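Probable benzoylformate decarboxylase (Rhodococcus jostii, PDB 7ORX) belongs to the thiamine diphosphate-dependent enzymes and binds thiamine diphosphate and a sodium ion in an assembly of four chains. Local coordinates at residues Y12-A17 against T141-I146; D58-V63 against A416-P421; H92-V97 against T148-A153; V207-P212 against W235-P240. One frame throughout, in Å; residues are numbered along the deposited sequence.

Interaction 1: residues Y12-A17 against T141-I146; sequences YELLRA and TINQAI
Leu14 and Asn143 meet with their side chains at about a right angle and join helix segments 12-17 and 141-146. CG of Leu14 is anti to the backbone N (chi1 170°), which sends both methyls across to the second helix. CD1 of Leu14 lies 3.7 Å from OD1 of Asn143, while CD2 of Leu14 comes over the backbone, 3.9 Å from the Asn143 N. The methyl contributes packing alone: OD1 takes its hydrogen bond from Arg18, just beyond the first helix. The CB of Leu15 does not point at the second helix, but the end of the side chain turns nearer to it and runs obliquely across that of Ile142. One methyl does all the touching here. CD2 of Leu15 is 4.2 Å from CG2 of Ile142 and 4.2 Å from CD1 of Ile146, so a single leucine tip faces two isoleucines one helical turn apart. The segment axes pass 10.7 Å from each other at a crossing angle of -18°, nearly parallel, and the gap is filled from the first helix by the leucine side chains, one of which reaches the backbone of Asn143. The contact is buried. On another side of helix 138-149, Thr141 and Ala145 rest on strands 128-130 and 157-162; Asn143 touches Leu177 of helix 175-179, and on the far flank of helix 7-17 Tyr12 stacks on Phe34.

Interaction 2: residues D58-V63 against A416-P421; sequences DGYSLV and AQLASP
Tyr60 overlaps Ala419 with its CD2 and CE2 atoms, the ring turned obliquely to the alanine methyl. Its CD2 is 3.5 Å from CB of Ala419, and its CE2 is 3.6 Å from CA of the same residue. Leu418 meets the same two ring atoms from the neighbouring position, its CG 4.1 Å from CE2 of Tyr60. The ring gets there because CG of Tyr60 stands anti to the backbone N (chi1 -173°), which brings the end of the ring nearer to Ala419 than the direction of its CB suggests. One turn further on, Val63 divides its work between two branches. Its CG2, beside the backbone N, packs on CB of Ala416 at 3.6 Å, whereas CG1, anti to that N, approaches OG of Ser420 at 3.4 Å. CB of Ala419 also lies 4.0 Å from CB of Val63, so it sits against both Tyr60 and Val63. Small residues make this closeness possible: Gly59 has no side chain, and its CA is 4.6 Å from that of Ala416, so here the two backbones themselves come together. No hydrogen bond joins the segments. Beyond them, the Tyr60 ring also meets Phe24 of strand 22-25, and Leu418 reaches Val45 of strand 43-46. The first helix belongs to the N-terminal thiamine diphosphate-binding family region and the second to the C-terminal one, so the contact is an intrachain seam between the two related alpha/beta domains that characterise thiamine diphosphate-dependent enzymes.

Interaction 3: residues H92-V97 against T148-A153; sequences HSPLVV and TALLPA
His92, at positive phi in a Schellman motif that ends the preceding helix, meets Ala153, whose peptide bond with Pro152 is modelled cis. CE1 of His92 is 4.3 Å from CB of Ala153, the ring lying oblique to the methyl. Rotation of the imidazole is fixed from outside, since ND1 is hydrogen-bonded to the carbonyl O of Lys154 and NE2 to Glu307; two such acceptors would tend to favour a protonated ring. Pro94 carries the rest. It is the centre of an inverse gamma turn, closed by a weak bond of 2.9 Å from Leu95 N to Ser93 O, and the turn presents its ring to the end of helix 138-149. CB of Pro94 rests 3.5 Å from the carbonyl O of Ala149 and 4.0 Å from CB of Ala149. Leu150 crosses the proline at about a right angle; a chi1 of -65° brings its end toward the ring, with CD2 of Leu150 3.9 Å from CB of Pro94. Deeper in, Val96 adds CG2 at 4.2 Å from CB of Ala149. Lys127 NZ hydrogen-bonds to the carbonyl O atoms of both Thr148 and Ala153, tying the start and end of the second segment. Strand 95-101 itself runs between parallel strands 68-73 and 157-162, with Ser61 of helix 50-64 touching Pro94.

Interaction 4: residues V207-P212 against W235-P240; sequences VLVLGP and WIAPSP
With CG1 of Val207 between its backbone N and carbonyl carbon (chi1 60°), CG2 is the branch anti to N; with Trp235 CG anti to its carbonyl carbon (chi1 -64°), that valine methyl arrives at the edge of the indole, near the ring plane. The two residues lie on neighbouring parallel strands of the Rossmann-like central domain, linked by a beta-alpha-beta crossover through helices 212-216 and 220-230. CG2 of Val207 is 3.5 Å from CD1 of Trp235, and the two side chains pass at a slant. Three backbone hydrogen bonds stitch the strands together. Trp235 N gives one to Leu208 O at 3.0 Å. Trp235 O then receives Leu210 N at 2.9 Å. Trp235 thus uses both of its peptide groups on this neighbour, bracketing Val209, whose own backbone bonds go the other way, to Leu274 and Val276 of strand 272-276. The third bond runs from Ala237 N to Leu210 O at 2.8 Å and is close to straight (170°), although its donor lies above the carbonyl plane. It extends the pairing just past the end of the second strand. Val209 and Trp235 share one face of the sheet, where the indole also touches Thr266 of helix 260-266; Leu210 and Ile236 point to the other. Val209 CG1 reaches forward past its partner to the following loop, where it lies 3.7 Å from CA of Ala237.

How the interactions relate
Interactions 1, 2 and 3 form a connected series from the N-terminal domain to, through 416-421, the C-terminal one. Interactions 1 and 3 both use helix 138-149 and touch where Ile146 CG1 lies 4.0 Å from Val96 CG2. Interactions 3 and 2 meet where Ser93 OG lies 2.7 Å from Asp58 OD1. Interaction 4 stands apart in the central domain, its nearest atoms about 6 Å from interaction 3, 8 Å from interaction 2 and 19 Å from interaction 1. Interaction 2 lies between elements that lead to cofactor sites: helix 50-64 begins at the pocket residue Glu50, and strand 425-430 leads to Asp431 at the sodium ion; as in relatives, these probably serve two different thiamine diphosphates.

Interaction 1: residues Y12-A17 against T141-I146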
loop_
_atom_site.group_PDB
_atom_site.type_symbol
_atom_site.label_atom_id
_atom_site.label_comp_id
_atom_site.label_asym_id
_atom_site.label_seq_id
_atom_site.Cartn_x
_atom_site.Cartn_y
_atom_site.Cartn_z
ATOM N N TYR C 12 -13.403 -23.416 13.632
ATOM C CA TYR C 12 -14.736 -24.010 13.324
ATOM C C TYR C 12 -15.684 -23.831 14.511
ATOM O O TYR C 12 -16.845 -23.465 14.278
ATOM C CB TYR C 12 -14.618 -25.462 12.872
ATOM C CG TYR C 12 -14.322 -25.612 11.399
ATOM C CD1 TYR C 12 -15.216 -25.146 10.454
ATOM C CD2 TYR C 12 -13.151 -26.204 10.941
ATOM C CE1 TYR C 12 -14.957 -25.262 9.096
ATOM C CE2 TYR C 12 -12.872 -26.344 9.599
ATOM C CZ TYR C 12 -13.788 -25.872 8.661
ATOM O OH TYR C 12 -13.578 -25.999 7.309
ATOM N N GLU C 13 -15.217 -23.975 15.747
ATOM C CA GLU C 13 -16.118 -23.791 16.915
ATOM C C GLU C 13 -16.578 -22.327 16.945
ATOM O O GLU C 13 -17.725 -22.034 17.398
ATOM C CB GLU C 13 -15.431 -24.289 18.198
ATOM C CG GLU C 13 -16.282 -24.096 19.458
ATOM C CD GLU C 13 -16.913 -25.282 20.197
ATOM O OE1 GLU C 13 -16.765 -25.338 21.463
ATOM O OE2 GLU C 13 -17.630 -26.093 19.526
ATOM N N LEU C 14 -15.718 -21.444 16.453
ATOM C CA LEU C 14 -15.939 -19.992 16.493
ATOM C C LEU C 14 -16.897 -19.604 15.375
ATOM O O LEU C 14 -17.860 -18.874 15.664
ATOM C CB LEU C 14 -14.576 -19.320 16.361
ATOM C CG LEU C 14 -14.625 -17.817 16.137
ATOM C CD1 LEU C 14 -14.989 -17.073 17.408
ATOM C CD2 LEU C 14 -13.306 -17.308 15.584
ATOM N N LEU C 15 -16.653 -20.068 14.137
ATOM C CA LEU C 15 -17.541 -19.758 12.996
ATOM C C LEU C 15 -18.956 -20.217 13.353
ATOM O O LEU C 15 -19.881 -19.496 13.027
ATOM C CB LEU C 15 -17.029 -20.459 11.739
ATOM C CG LEU C 15 -15.615 -20.081 11.324
ATOM C CD1 LEU C 15 -15.087 -21.015 10.270
ATOM C CD2 LEU C 15 -15.537 -18.661 10.834
ATOM N N ARG C 16 -19.117 -21.376 14.001
ATOM C CA ARG C 16 -20.455 -21.910 14.401
ATOM C C ARG C 16 -21.072 -20.949 15.417
ATOM O O ARG C 16 -22.255 -20.668 15.308
ATOM C CB ARG C 16 -20.415 -23.321 15.004
ATOM C CG ARG C 16 -21.803 -23.810 15.416
ATOM C CD ARG C 16 -21.940 -25.182 16.081
ATOM N NE ARG C 16 -21.339 -26.241 15.286
ATOM C CZ ARG C 16 -20.090 -26.703 15.422
ATOM N NH1 ARG C 16 -19.281 -26.217 16.342
ATOM N NH2 ARG C 16 -19.649 -27.672 14.638
ATOM N N ALA C 17 -20.276 -20.516 16.393
ATOM C CA ALA C 17 -20.690 -19.619 17.494
ATOM C C ALA C 17 -21.272 -18.333 16.903
ATOM O O ALA C 17 -22.237 -17.815 17.460
ATOM C CB ALA C 17 -19.492 -19.333 18.344
ATOM N N THR C 141 -7.406 -13.506 14.933
ATOM C CA THR C 141 -7.444 -12.741 13.667
ATOM C C THR C 141 -8.834 -12.932 13.024
ATOM O O THR C 141 -9.419 -11.963 12.564
ATOM C CB THR C 141 -6.299 -13.140 12.739
ATOM O OG1 THR C 141 -5.063 -12.710 13.299
ATOM C CG2 THR C 141 -6.437 -12.521 11.360
ATOM N N ILE C 142 -9.365 -14.150 12.998
ATOM C CA ILE C 142 -10.694 -14.435 12.408
ATOM C C ILE C 142 -11.771 -13.857 13.315
ATOM O O ILE C 142 -12.690 -13.254 12.785
ATOM C CB ILE C 142 -10.877 -15.925 12.105
ATOM C CG1 ILE C 142 -9.777 -16.377 11.143
ATOM C CG2 ILE C 142 -12.256 -16.204 11.519
ATOM C CD1 ILE C 142 -9.966 -17.772 10.655
ATOM N N ASN C 143 -11.661 -13.964 14.613
ATOM C CA ASN C 143 -12.613 -13.268 15.520
ATOM C C ASN C 143 -12.636 -11.781 15.185
ATOM O O ASN C 143 -13.741 -11.232 15.011
ATOM C CB ASN C 143 -12.300 -13.387 17.018
ATOM C CG ASN C 143 -13.492 -12.944 17.832
ATOM O OD1 ASN C 143 -14.593 -13.399 17.581
ATOM N ND2 ASN C 143 -13.316 -12.039 18.767
ATOM N N GLN C 144 -11.472 -11.144 15.099
ATOM C CA GLN C 144 -11.367 -9.686 14.827
ATOM C C GLN C 144 -11.992 -9.384 13.445
ATOM O O GLN C 144 -12.770 -8.407 13.318
ATOM C CB GLN C 144 -9.903 -9.265 14.875
ATOM C CG GLN C 144 -9.662 -7.871 14.361
ATOM C CD GLN C 144 -8.276 -7.349 14.692
ATOM O OE1 GLN C 144 -7.307 -8.049 15.044
ATOM N NE2 GLN C 144 -8.150 -6.050 14.595
ATOM N N ALA C 145 -11.646 -10.178 12.433
ATOM C CA ALA C 145 -12.209 -10.077 11.075
ATOM C C ALA C 145 -13.733 -10.018 11.161
ATOM O O ALA C 145 -14.317 -9.123 10.492
ATOM C CB ALA C 145 -11.776 -11.238 10.211
ATOM N N ILE C 146 -14.364 -10.901 11.937
ATOM C CA ILE C 146 -15.856 -10.996 11.947
ATOM C C ILE C 146 -16.406 -9.756 12.638
ATOM O O ILE C 146 -17.310 -9.153 12.088
ATOM C CB ILE C 146 -16.341 -12.290 12.603
ATOM C CG1 ILE C 146 -15.961 -13.490 11.737
ATOM C CG2 ILE C 146 -17.837 -12.237 12.884
ATOM C CD1 ILE C 146 -15.900 -14.786 12.490
#

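Interaction 2: residues D58-V63 against A416-P421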
loop_
_atom_site.group_PDB
_atom_site.type_symbol
_atom_site.label_atom_id
_atom_site.label_comp_id
_atom_site.label_asym_id
_atom_site.label_seq_id
_atom_site.Cartn_x
_atom_site.Cartn_y
_atom_site.Cartn_z
ATOM N N ASP C 58 -22.388 -12.545 -1.466
ATOM C CA ASP C 58 -22.897 -11.161 -1.283
ATOM C C ASP C 58 -24.429 -11.232 -1.235
ATOM O O ASP C 58 -25.029 -10.702 -0.285
ATOM C CB ASP C 58 -22.353 -10.226 -2.371
ATOM C CG ASP C 58 -22.383 -8.738 -1.999
ATOM O OD1 ASP C 58 -22.616 -8.437 -0.806
ATOM O OD2 ASP C 58 -22.196 -7.853 -2.906
ATOM N N GLY C 59 -25.046 -11.888 -2.220
ATOM C CA GLY C 59 -26.505 -11.997 -2.252
ATOM C C GLY C 59 -27.018 -12.656 -0.991
ATOM O O GLY C 59 -28.022 -12.203 -0.418
ATOM N N TYR C 60 -26.354 -13.716 -0.572
ATOM C CA TYR C 60 -26.769 -14.480 0.626
ATOM C C TYR C 60 -26.741 -13.530 1.839
ATOM O O TYR C 60 -27.672 -13.486 2.653
ATOM C CB TYR C 60 -25.852 -15.687 0.802
ATOM C CG TYR C 60 -26.303 -16.599 1.900
ATOM C CD1 TYR C 60 -25.876 -16.399 3.196
ATOM C CD2 TYR C 60 -27.167 -17.648 1.641
ATOM C CE1 TYR C 60 -26.314 -17.208 4.220
ATOM C CE2 TYR C 60 -27.610 -18.468 2.661
ATOM C CZ TYR C 60 -27.157 -18.262 3.957
ATOM O OH TYR C 60 -27.571 -19.074 4.961
ATOM N N SER C 61 -25.691 -12.729 1.908
ATOM C CA SER C 61 -25.480 -11.768 2.994
ATOM C C SER C 61 -26.546 -10.672 2.994
ATOM O O SER C 61 -27.024 -10.288 4.055
ATOM C CB SER C 61 -24.118 -11.199 2.894
ATOM O OG SER C 61 -24.053 -10.006 3.666
ATOM N N LEU C 62 -26.876 -10.142 1.835
ATOM C CA LEU C 62 -27.817 -9.001 1.717
ATOM C C LEU C 62 -29.199 -9.420 2.215
ATOM O O LEU C 62 -29.880 -8.624 2.864
ATOM C CB LEU C 62 -27.871 -8.546 0.257
ATOM C CG LEU C 62 -26.646 -7.765 -0.193
ATOM C CD1 LEU C 62 -26.509 -7.747 -1.707
ATOM C CD2 LEU C 62 -26.729 -6.365 0.329
ATOM N N VAL C 63 -29.600 -10.645 1.947
ATOM C CA VAL C 63 -30.958 -11.070 2.338
ATOM C C VAL C 63 -30.994 -11.274 3.845
ATOM O O VAL C 63 -31.969 -10.798 4.458
ATOM C CB VAL C 63 -31.382 -12.319 1.570
ATOM C CG1 VAL C 63 -32.667 -12.879 2.153
ATOM C CG2 VAL C 63 -31.508 -12.048 0.074
ATOM N N ALA C 416 -29.124 -15.147 -3.041
ATOM C CA ALA C 416 -30.320 -14.564 -2.396
ATOM C C ALA C 416 -31.380 -15.660 -2.254
ATOM O O ALA C 416 -32.095 -15.707 -1.242
ATOM C CB ALA C 416 -30.843 -13.415 -3.242
ATOM N N GLN C 417 -31.484 -16.500 -3.266
ATOM C CA GLN C 417 -32.531 -17.532 -3.277
ATOM C C GLN C 417 -32.192 -18.565 -2.214
ATOM O O GLN C 417 -33.081 -18.878 -1.420
ATOM C CB GLN C 417 -32.686 -18.187 -4.643
ATOM C CG GLN C 417 -33.852 -19.155 -4.663
ATOM C CD GLN C 417 -35.165 -18.457 -4.411
ATOM O OE1 GLN C 417 -35.810 -17.997 -5.346
ATOM N NE2 GLN C 417 -35.547 -18.367 -3.149
ATOM N N LEU C 418 -30.943 -19.012 -2.167
ATOM C CA LEU C 418 -30.436 -19.958 -1.132
ATOM C C LEU C 418 -30.763 -19.455 0.278
ATOM O O LEU C 418 -31.000 -20.256 1.153
ATOM C CB LEU C 418 -28.930 -20.116 -1.328
ATOM C CG LEU C 418 -28.278 -21.115 -0.394
ATOM C CD1 LEU C 418 -28.916 -22.489 -0.540
ATOM C CD2 LEU C 418 -26.772 -21.158 -0.606
ATOM N N ALA C 419 -30.741 -18.149 0.479
ATOM C CA ALA C 419 -30.988 -17.497 1.780
ATOM C C ALA C 419 -32.480 -17.335 2.017
ATOM O O ALA C 419 -32.855 -16.959 3.129
ATOM C CB ALA C 419 -30.334 -16.144 1.793
ATOM N N SER C 420 -33.277 -17.436 0.959
ATOM C CA SER C 420 -34.702 -17.011 0.943
ATOM C C SER C 420 -35.595 -18.233 0.773
ATOM O O SER C 420 -36.045 -18.504 -0.326
ATOM C CB SER C 420 -34.956 -15.944 -0.086
ATOM O OG SER C 420 -35.072 -14.688 0.558
ATOM N N PRO C 421 -35.941 -18.940 1.879
ATOM C CA PRO C 421 -36.691 -20.184 1.780
ATOM C C PRO C 421 -38.161 -19.940 1.388
ATOM O O PRO C 421 -38.660 -20.774 0.709
ATOM C CB PRO C 421 -36.530 -20.776 3.194
ATOM C CG PRO C 421 -36.448 -19.584 4.096
ATOM C CD PRO C 421 -35.727 -18.536 3.279
#

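Interaction 3: residues H92-V97 against T148-A153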
loop_
_atom_site.group_PDB
_atom_site.type_symbol
_atom_site.label_atom_id
_atom_site.label_comp_id
_atom_site.label_asym_id
_atom_site.label_seq_id
_atom_site.Cartn_x
_atom_site.Cartn_y
_atom_site.Cartn_z
ATOM N N HIS C 92 -22.212 -2.248 1.811
ATOM C CA HIS C 92 -21.923 -2.417 3.261
ATOM C C HIS C 92 -22.244 -3.859 3.636
ATOM O O HIS C 92 -23.042 -4.075 4.593
ATOM C CB HIS C 92 -22.693 -1.391 4.131
ATOM C CG HIS C 92 -22.293 0.024 3.885
ATOM N ND1 HIS C 92 -20.979 0.409 3.866
ATOM C CD2 HIS C 92 -23.032 1.138 3.726
ATOM C CE1 HIS C 92 -20.918 1.699 3.623
ATOM N NE2 HIS C 92 -22.169 2.173 3.541
ATOM N N SER C 93 -21.632 -4.779 2.903
ATOM C CA SER C 93 -21.846 -6.231 3.048
ATOM C C SER C 93 -20.732 -6.856 3.874
ATOM O O SER C 93 -19.556 -6.757 3.500
ATOM C CB SER C 93 -21.984 -6.872 1.703
ATOM O OG SER C 93 -23.375 -7.005 1.412
ATOM N N PRO C 94 -21.072 -7.462 5.034
ATOM C CA PRO C 94 -20.078 -8.049 5.923
ATOM C C PRO C 94 -19.544 -9.403 5.480
ATOM O O PRO C 94 -19.644 -10.321 6.224
ATOM C CB PRO C 94 -20.840 -8.167 7.254
ATOM C CG PRO C 94 -22.266 -8.309 6.861
ATOM C CD PRO C 94 -22.424 -7.490 5.597
ATOM N N LEU C 95 -18.972 -9.501 4.286
ATOM C CA LEU C 95 -18.275 -10.725 3.821
ATOM C C LEU C 95 -16.971 -10.879 4.597
ATOM O O LEU C 95 -16.172 -9.917 4.670
ATOM C CB LEU C 95 -17.926 -10.614 2.338
ATOM C CG LEU C 95 -19.098 -10.384 1.390
ATOM C CD1 LEU C 95 -18.621 -10.481 -0.073
ATOM C CD2 LEU C 95 -20.205 -11.393 1.638
ATOM N N VAL C 96 -16.709 -12.081 5.076
ATOM C CA VAL C 96 -15.414 -12.453 5.697
ATOM C C VAL C 96 -14.692 -13.348 4.695
ATOM O O VAL C 96 -15.093 -14.494 4.529
ATOM C CB VAL C 96 -15.703 -13.179 7.003
ATOM C CG1 VAL C 96 -14.411 -13.590 7.654
ATOM C CG2 VAL C 96 -16.578 -12.338 7.906
ATOM N N VAL C 97 -13.708 -12.834 3.993
ATOM C CA VAL C 97 -13.087 -13.611 2.898
ATOM C C VAL C 97 -11.773 -14.177 3.415
ATOM O O VAL C 97 -10.870 -13.384 3.638
ATOM C CB VAL C 97 -12.833 -12.683 1.708
ATOM C CG1 VAL C 97 -12.214 -13.416 0.530
ATOM C CG2 VAL C 97 -14.092 -11.945 1.314
ATOM N N THR C 148 -15.180 -6.807 13.061
ATOM C CA THR C 148 -14.823 -5.678 12.161
ATOM C C THR C 148 -15.824 -5.662 10.999
ATOM O O THR C 148 -16.353 -4.606 10.715
ATOM C CB THR C 148 -13.390 -5.804 11.627
ATOM O OG1 THR C 148 -12.455 -5.830 12.703
ATOM C CG2 THR C 148 -13.011 -4.683 10.690
ATOM N N ALA C 149 -16.067 -6.773 10.321
ATOM C CA ALA C 149 -17.038 -6.818 9.202
ATOM C C ALA C 149 -18.418 -6.287 9.630
ATOM O O ALA C 149 -19.018 -5.591 8.790
ATOM C CB ALA C 149 -17.119 -8.201 8.640
ATOM N N LEU C 150 -18.862 -6.501 10.877
ATOM C CA LEU C 150 -20.225 -6.151 11.358
ATOM C C LEU C 150 -20.258 -4.797 12.043
ATOM O O LEU C 150 -21.342 -4.366 12.492
ATOM C CB LEU C 150 -20.724 -7.220 12.321
ATOM C CG LEU C 150 -20.930 -8.584 11.683
ATOM C CD1 LEU C 150 -20.922 -9.688 12.712
ATOM C CD2 LEU C 150 -22.219 -8.621 10.891
ATOM N N LEU C 151 -19.132 -4.123 12.084
ATOM C CA LEU C 151 -19.031 -2.841 12.831
ATOM C C LEU C 151 -19.414 -1.717 11.880
ATOM O O LEU C 151 -18.835 -1.638 10.802
ATOM C CB LEU C 151 -17.595 -2.686 13.347
ATOM C CG LEU C 151 -17.440 -2.250 14.794
ATOM C CD1 LEU C 151 -18.518 -2.840 15.698
ATOM C CD2 LEU C 151 -16.044 -2.628 15.241
ATOM N N PRO C 152 -20.412 -0.864 12.218
ATOM C CA PRO C 152 -20.639 0.374 11.472
ATOM C C PRO C 152 -19.289 1.002 11.147
ATOM O O PRO C 152 -18.465 1.150 12.041
ATOM C CB PRO C 152 -21.430 1.258 12.450
ATOM C CG PRO C 152 -21.671 0.385 13.681
ATOM C CD PRO C 152 -21.407 -1.059 13.284
ATOM N N ALA C 153 -19.002 1.293 9.867
ATOM C CA ALA C 153 -19.826 1.001 8.701
ATOM C C ALA C 153 -19.484 -0.371 8.137
ATOM O O ALA C 153 -18.280 -0.570 7.749
ATOM C CB ALA C 153 -19.522 2.009 7.654
#

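Interaction 4: residues V207-P212 against W235-P240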
loop_
_atom_site.group_PDB
_atom_site.type_symbol
_atom_site.label_atom_id
_atom_site.label_comp_id
_atom_site.label_asym_id
_atom_site.label_seq_id
_atom_site.Cartn_x
_atom_site.Cartn_y
_atom_site.Cartn_z
ATOM N N VAL C 207 -38.849 17.093 2.064
ATOM C CA VAL C 207 -38.794 15.874 1.207
ATOM C C VAL C 207 -37.826 14.885 1.860
ATOM O O VAL C 207 -36.792 15.346 2.402
ATOM C CB VAL C 207 -38.368 16.217 -0.231
ATOM C CG1 VAL C 207 -36.999 16.877 -0.335
ATOM C CG2 VAL C 207 -38.426 14.995 -1.121
ATOM N N LEU C 208 -38.193 13.599 1.881
ATOM C CA LEU C 208 -37.328 12.501 2.343
ATOM C C LEU C 208 -36.636 11.911 1.130
ATOM O O LEU C 208 -37.334 11.556 0.177
ATOM C CB LEU C 208 -38.180 11.410 2.989
ATOM C CG LEU C 208 -38.985 11.803 4.219
ATOM C CD1 LEU C 208 -39.094 10.589 5.135
ATOM C CD2 LEU C 208 -38.358 12.972 4.967
ATOM N N VAL C 209 -35.323 11.756 1.186
ATOM C CA VAL C 209 -34.565 11.008 0.156
ATOM C C VAL C 209 -33.971 9.813 0.873
ATOM O O VAL C 209 -33.414 10.057 1.908
ATOM C CB VAL C 209 -33.500 11.906 -0.460
ATOM C CG1 VAL C 209 -32.656 11.163 -1.480
ATOM C CG2 VAL C 209 -34.137 13.139 -1.059
ATOM N N LEU C 210 -34.227 8.591 0.419
ATOM C CA LEU C 210 -33.942 7.369 1.199
ATOM C C LEU C 210 -32.936 6.512 0.453
ATOM O O LEU C 210 -33.028 6.376 -0.772
ATOM C CB LEU C 210 -35.234 6.598 1.472
ATOM C CG LEU C 210 -36.233 7.343 2.358
ATOM C CD1 LEU C 210 -37.483 6.529 2.668
ATOM C CD2 LEU C 210 -35.616 7.778 3.645
ATOM N N GLY C 211 -32.009 5.923 1.203
ATOM C CA GLY C 211 -30.928 5.102 0.640
ATOM C C GLY C 211 -30.980 3.681 1.159
ATOM O O GLY C 211 -31.815 3.330 2.001
ATOM N N PRO C 212 -30.013 2.861 0.711
ATOM C CA PRO C 212 -30.059 1.420 0.896
ATOM C C PRO C 212 -30.080 1.110 2.379
ATOM O O PRO C 212 -30.708 0.120 2.737
ATOM C CB PRO C 212 -28.836 0.839 0.159
ATOM C CG PRO C 212 -28.002 2.002 -0.241
ATOM C CD PRO C 212 -28.835 3.265 -0.055
ATOM N N TRP C 235 -38.413 10.304 -2.308
ATOM C CA TRP C 235 -37.584 9.859 -3.439
ATOM C C TRP C 235 -36.562 8.861 -2.935
ATOM O O TRP C 235 -36.144 8.972 -1.760
ATOM C CB TRP C 235 -36.842 11.036 -4.039
ATOM C CG TRP C 235 -37.727 12.063 -4.632
ATOM C CD1 TRP C 235 -38.412 13.058 -4.011
ATOM C CD2 TRP C 235 -37.992 12.187 -6.033
ATOM N NE1 TRP C 235 -39.104 13.795 -4.945
ATOM C CE2 TRP C 235 -38.858 13.280 -6.186
ATOM C CE3 TRP C 235 -37.596 11.448 -7.160
ATOM C CZ2 TRP C 235 -39.322 13.655 -7.431
ATOM C CZ3 TRP C 235 -38.086 11.801 -8.388
ATOM C CH2 TRP C 235 -38.942 12.890 -8.518
ATOM N N ILE C 236 -36.113 7.986 -3.811
ATOM C CA ILE C 236 -34.959 7.107 -3.498
ATOM C C ILE C 236 -33.683 7.829 -3.957
ATOM O O ILE C 236 -33.681 8.360 -5.079
ATOM C CB ILE C 236 -35.176 5.745 -4.173
ATOM C CG1 ILE C 236 -36.359 5.026 -3.532
ATOM C CG2 ILE C 236 -33.919 4.890 -4.138
ATOM C CD1 ILE C 236 -36.707 3.711 -4.233
ATOM N N ALA C 237 -32.626 7.814 -3.168
ATOM C CA ALA C 237 -31.343 8.400 -3.562
ATOM C C ALA C 237 -30.854 7.787 -4.860
ATOM O O ALA C 237 -31.032 6.602 -5.139
ATOM C CB ALA C 237 -30.325 8.136 -2.485
ATOM N N PRO C 238 -30.103 8.557 -5.653
ATOM C CA PRO C 238 -29.634 8.108 -6.951
ATOM C C PRO C 238 -28.733 6.882 -6.940
ATOM O O PRO C 238 -28.085 6.687 -6.029
ATOM C CB PRO C 238 -28.843 9.293 -7.502
ATOM C CG PRO C 238 -28.446 10.041 -6.268
ATOM C CD PRO C 238 -29.633 9.905 -5.336
ATOM N N SER C 239 -28.704 6.144 -8.058
ATOM C CA SER C 239 -27.919 4.902 -8.248
ATOM C C SER C 239 -28.255 3.992 -7.059
ATOM O O SER C 239 -27.362 3.539 -6.332
ATOM C CB SER C 239 -26.431 5.217 -8.334
ATOM O OG SER C 239 -26.126 6.280 -9.247
ATOM N N PRO C 240 -29.558 3.651 -6.872
ATOM C CA PRO C 240 -29.962 2.766 -5.793
ATOM C C PRO C 240 -29.552 1.316 -6.032
ATOM O O PRO C 240 -29.575 0.821 -7.145
ATOM C CB PRO C 240 -31.488 2.868 -5.830
ATOM C CG PRO C 240 -31.807 3.110 -7.275
ATOM C CD PRO C 240 -30.685 3.994 -7.769
#